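Local coordinates for transcriptional regulatory protein RcsB (Escherichia coli, PDB 5I4C) that binds regulatory DNA as the response regulator of the Rcs phosphorelay and controls genes for capsule synthesis, biofilm formation and cell division, here represented by its receiver domain, at residues I71-I74 with K75-P79; I42-L45 with P46-D49. All blocks are in the same frame, centred on the assembly; numbering follows the deposited sequence. Where two conformers were deposited one is given.

Interaction 1 (I71-I74 with K75-P79)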
# COMPACT_ATOMS: atom_id res chain seq x y z
N ILE A 71 10.96 19.32 2.43
CA ILE A 71 10.99 19.58 3.88
C ILE A 71 11.40 20.98 4.26
O ILE A 71 10.78 21.60 5.14
CB ILE A 71 11.86 18.57 4.65
CG1 ILE A 71 11.31 17.15 4.57
CG2 ILE A 71 11.96 18.96 6.14
CD1 ILE A 71 9.83 17.10 4.53
N LYS A 72 12.43 21.46 3.63
CA LYS A 72 12.90 22.85 3.83
C LYS A 72 11.84 23.87 3.50
O LYS A 72 11.64 24.82 4.22
CB LYS A 72 14.11 23.11 2.93
CG LYS A 72 15.39 22.52 3.45
CD LYS A 72 16.53 22.76 2.45
CE LYS A 72 17.68 23.42 3.15
NZ LYS A 72 18.88 23.22 2.33
N TYR A 73 11.16 23.67 2.41
CA TYR A 73 10.01 24.50 2.07
C TYR A 73 8.96 24.53 3.20
O TYR A 73 8.56 25.61 3.67
CB TYR A 73 9.39 24.07 0.71
CG TYR A 73 8.34 25.04 0.26
CD1 TYR A 73 7.05 24.99 0.80
CD2 TYR A 73 8.66 26.12 -0.59
CE1 TYR A 73 6.10 25.94 0.50
CE2 TYR A 73 7.68 27.06 -0.95
CZ TYR A 73 6.40 26.96 -0.40
OH TYR A 73 5.41 27.83 -0.64
N ILE A 74 8.54 23.36 3.66
CA ILE A 74 7.49 23.26 4.72
C ILE A 74 7.96 23.85 6.05
O ILE A 74 7.19 24.56 6.75
CB ILE A 74 7.01 21.82 4.89
CG1 ILE A 74 6.36 21.36 3.59
CG2 ILE A 74 5.98 21.71 6.00
CD1 ILE A 74 6.10 19.92 3.50
N LYS A 75 9.21 23.58 6.44
CA LYS A 75 9.72 24.12 7.70
C LYS A 75 9.73 25.61 7.70
O LYS A 75 9.50 26.21 8.72
CB LYS A 75 11.12 23.69 8.05
CG LYS A 75 11.37 22.21 8.20
CD LYS A 75 10.47 21.52 9.21
CE LYS A 75 10.79 21.82 10.69
NZ LYS A 75 9.88 20.98 11.58
N ARG A 76 9.99 26.19 6.55
CA ARG A 76 10.06 27.65 6.44
C ARG A 76 8.69 28.27 6.37
O ARG A 76 8.42 29.28 7.02
CB ARG A 76 10.85 27.93 5.20
CG ARG A 76 11.11 29.33 4.97
CD ARG A 76 12.25 29.47 3.98
NE ARG A 76 12.12 30.84 3.65
CZ ARG A 76 11.34 31.30 2.67
NH1 ARG A 76 10.78 30.50 1.79
NH2 ARG A 76 11.23 32.61 2.52
N HIS A 77 7.82 27.71 5.53
CA HIS A 77 6.51 28.32 5.31
C HIS A 77 5.41 27.90 6.32
O HIS A 77 4.45 28.62 6.48
CB HIS A 77 6.01 28.00 3.88
CG HIS A 77 6.74 28.75 2.83
ND1 HIS A 77 6.45 30.06 2.49
CD2 HIS A 77 7.82 28.40 2.07
CE1 HIS A 77 7.26 30.45 1.54
NE2 HIS A 77 8.09 29.47 1.25
N PHE A 78 5.55 26.77 6.96
CA PHE A 78 4.59 26.23 7.97
C PHE A 78 5.43 25.80 9.19
O PHE A 78 5.56 24.60 9.53
CB PHE A 78 3.79 25.07 7.39
CG PHE A 78 3.13 25.41 6.05
CD1 PHE A 78 1.97 26.15 6.01
CD2 PHE A 78 3.71 25.06 4.88
CE1 PHE A 78 1.37 26.48 4.80
CE2 PHE A 78 3.13 25.38 3.67
CZ PHE A 78 1.96 26.07 3.64
N PRO A 79 6.04 26.77 9.86
CA PRO A 79 7.05 26.34 10.85
C PRO A 79 6.58 25.58 12.11
O PRO A 79 7.40 24.92 12.73
CB PRO A 79 7.76 27.64 11.25
CG PRO A 79 6.77 28.70 10.94
CD PRO A 79 5.93 28.24 9.78
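Y73 and H77, one helical turn apart, lay their rings over each other in an offset stack, with centroids 4.0 Å apart and planes inclined by 24°. H77 CD2 sits over the centre of the tyrosine ring and comes within 3.2 Å of Y73 CZ, while over the imidazole Y73 CZ lies offset toward the rim. The two side chains reach this overlap by different torsions. Y73 swings CG anti to its backbone N (chi1 -171°), and H77 instead sets CG anti to its carbonyl carbon (chi1 -72°), which brings the imidazole over the phenol. Y73 O lies at the edge of the imidazole, in its plane, and accepts the amide of H77 at 2.9 Å from H77 N.

On the inner side I74 meets F78 more loosely, CG2 being 4.2 Å from F78 CD2. The ring edge of F78 faces I74 O, and that carbonyl takes the F78 amide (F78 N to I74 O, 2.8 Å). I71 and K75 run side by side, with K75 CG 3.9 Å from I71 CG2. K75 then bends at chi2 and chi3, and its NZ makes a weak hydrogen bond to D102 O.

I74 also packs on L81 and I83, whereas R76 and H77 lie on the exposed side. F78 is the first residue to leave helical geometry. This is the amphipathic C-terminal end of helix 67-77, the crossover helix between parallel strands 52-56 and 82-87 in the CheY-like receiver fold.

Interaction 2 (I42-L45 with P46-D49)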
# COMPACT_ATOMS: atom_id res chain seq x y z
N ILE A 42 0.90 21.72 -0.87
CA ILE A 42 1.34 23.04 -0.47
C ILE A 42 0.26 24.05 -0.76
O ILE A 42 0.02 24.94 0.04
CB ILE A 42 2.67 23.44 -1.16
CG1 ILE A 42 3.86 22.58 -0.70
CG2 ILE A 42 2.96 24.96 -1.04
CD1 ILE A 42 3.97 22.45 0.79
N ASN A 43 -0.42 23.90 -1.90
CA ASN A 43 -1.52 24.79 -2.25
C ASN A 43 -2.66 24.77 -1.30
O ASN A 43 -3.25 25.80 -1.06
CB ASN A 43 -2.09 24.51 -3.63
CG ASN A 43 -1.28 25.09 -4.71
OD1 ASN A 43 -0.44 25.94 -4.49
ND2 ASN A 43 -1.48 24.58 -5.91
N ASN A 44 -2.96 23.61 -0.74
CA ASN A 44 -4.13 23.49 0.13
C ASN A 44 -3.80 23.47 1.61
O ASN A 44 -4.67 23.72 2.39
CB ASN A 44 -4.85 22.25 -0.26
CG ASN A 44 -5.48 22.41 -1.57
OD1 ASN A 44 -6.45 23.17 -1.71
ND2 ASN A 44 -4.87 21.85 -2.60
N LEU A 45 -2.56 23.28 1.98
CA LEU A 45 -2.13 23.35 3.37
C LEU A 45 -2.70 24.52 4.19
O LEU A 45 -3.24 24.29 5.25
CB LEU A 45 -0.59 23.30 3.52
CG LEU A 45 -0.07 21.97 4.09
CD1 LEU A 45 1.44 21.82 3.93
CD2 LEU A 45 -0.42 21.84 5.53
N PRO A 46 -2.58 25.76 3.72
CA PRO A 46 -3.12 26.88 4.53
C PRO A 46 -4.62 26.76 4.80
O PRO A 46 -5.14 27.36 5.76
CB PRO A 46 -2.84 28.11 3.68
CG PRO A 46 -1.73 27.68 2.72
CD PRO A 46 -2.03 26.22 2.44
N LYS A 47 -5.33 25.98 3.98
CA LYS A 47 -6.81 25.89 4.06
C LYS A 47 -7.37 24.83 5.06
O LYS A 47 -8.60 24.70 5.25
CB LYS A 47 -7.40 25.64 2.67
CG LYS A 47 -6.94 26.61 1.58
CD LYS A 47 -7.36 26.00 0.22
CE LYS A 47 -6.79 26.72 -0.95
NZ LYS A 47 -7.34 26.13 -2.20
N LEU A 48 -6.49 24.07 5.67
CA LEU A 48 -6.86 22.88 6.45
C LEU A 48 -6.19 23.15 7.79
O LEU A 48 -5.04 23.56 7.81
CB LEU A 48 -6.23 21.62 5.81
CG LEU A 48 -6.65 21.33 4.36
CD1 LEU A 48 -5.91 20.11 3.84
CD2 LEU A 48 -8.15 21.10 4.31
N ASP A 49 -6.84 22.91 8.89
CA ASP A 49 -6.26 23.28 10.18
C ASP A 49 -5.44 22.06 10.73
O ASP A 49 -5.72 21.54 11.80
CB ASP A 49 -7.39 23.78 11.11
CG ASP A 49 -7.89 25.22 10.75
OD1 ASP A 49 -7.46 25.84 9.74
OD2 ASP A 49 -8.71 25.75 11.53
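K47 reaches back across the end of helix 38-44 to N44, its NZ giving a hydrogen bond to N44 OD1 at 3.1 Å. The lysine chain is extended beyond CG, and it crosses the asparagine at a slant with CD passing 3.5 Å from N44 OD1. The ammonium approaches the amide oxygen from 35° off the carbonyl plane. The other end of the same amide is held too: N44 ND2 is hydrogen-bonded to A40 O, one turn back in the helix, which fixes which way the side chain is turned.

The tight part is the inner side, where buried L45 packs against I7, F78 and L81. L45 CB and P46 CD are 3.4 Å apart, a closeness that comes largely with the peptide link between them. P46 CD also sits 3.4 Å from I42 O, the carbonyl four residues earlier. P46 has no N-H to give I42 O, and the chain goes on as a 3-10 turn: K47 N bonds to N44 O at 2.8 Å, and L48 N to L45 O at 3.3 Å. Both donors stand above their carbonyl planes.

L48 forms the inner flank of the turn. With CG anti to its carbonyl carbon (chi1 -60°), it brings CG to 3.7 Å from N44 O and also packs on I7 and F35. The solvent side is much looser, made of N43 and the long K47 chain, whose CE passes 3.7 Å from N43 O; P46 is exposed as well.

Chemically, the change from helix to 3-10 turn is consistent with a proline that cannot donate an N-H to I42 O, while the lysine-to-amide bond, made in an exposed setting, is probably modest in strength and adds to backbone bonds that already close the turn.

Overall arrangement
Interactions 1 and 2 sit at the C-terminal ends of neighbouring helices, 67-77 and 38-44 respectively, with centres about 13 Å apart, and they pack directly against each other. Y73 CE1 lies 3.6 Å from I42 CG2, and I74 CG1 is 3.8 Å from I42 CD1, so I42 is shared by two residues of interaction 1. Beyond the helix ends, F78 CZ meets L45 CB at 3.8 Å, and F78 CE1 meets P46 CG at 3.9 Å. Y64 touches Y73 as well as I42 and N43, bridging both helices. The predicted phosphorylation site, D56, ends strand 52-56, which lies between the two interactions in sequence; it is unphosphorylated here.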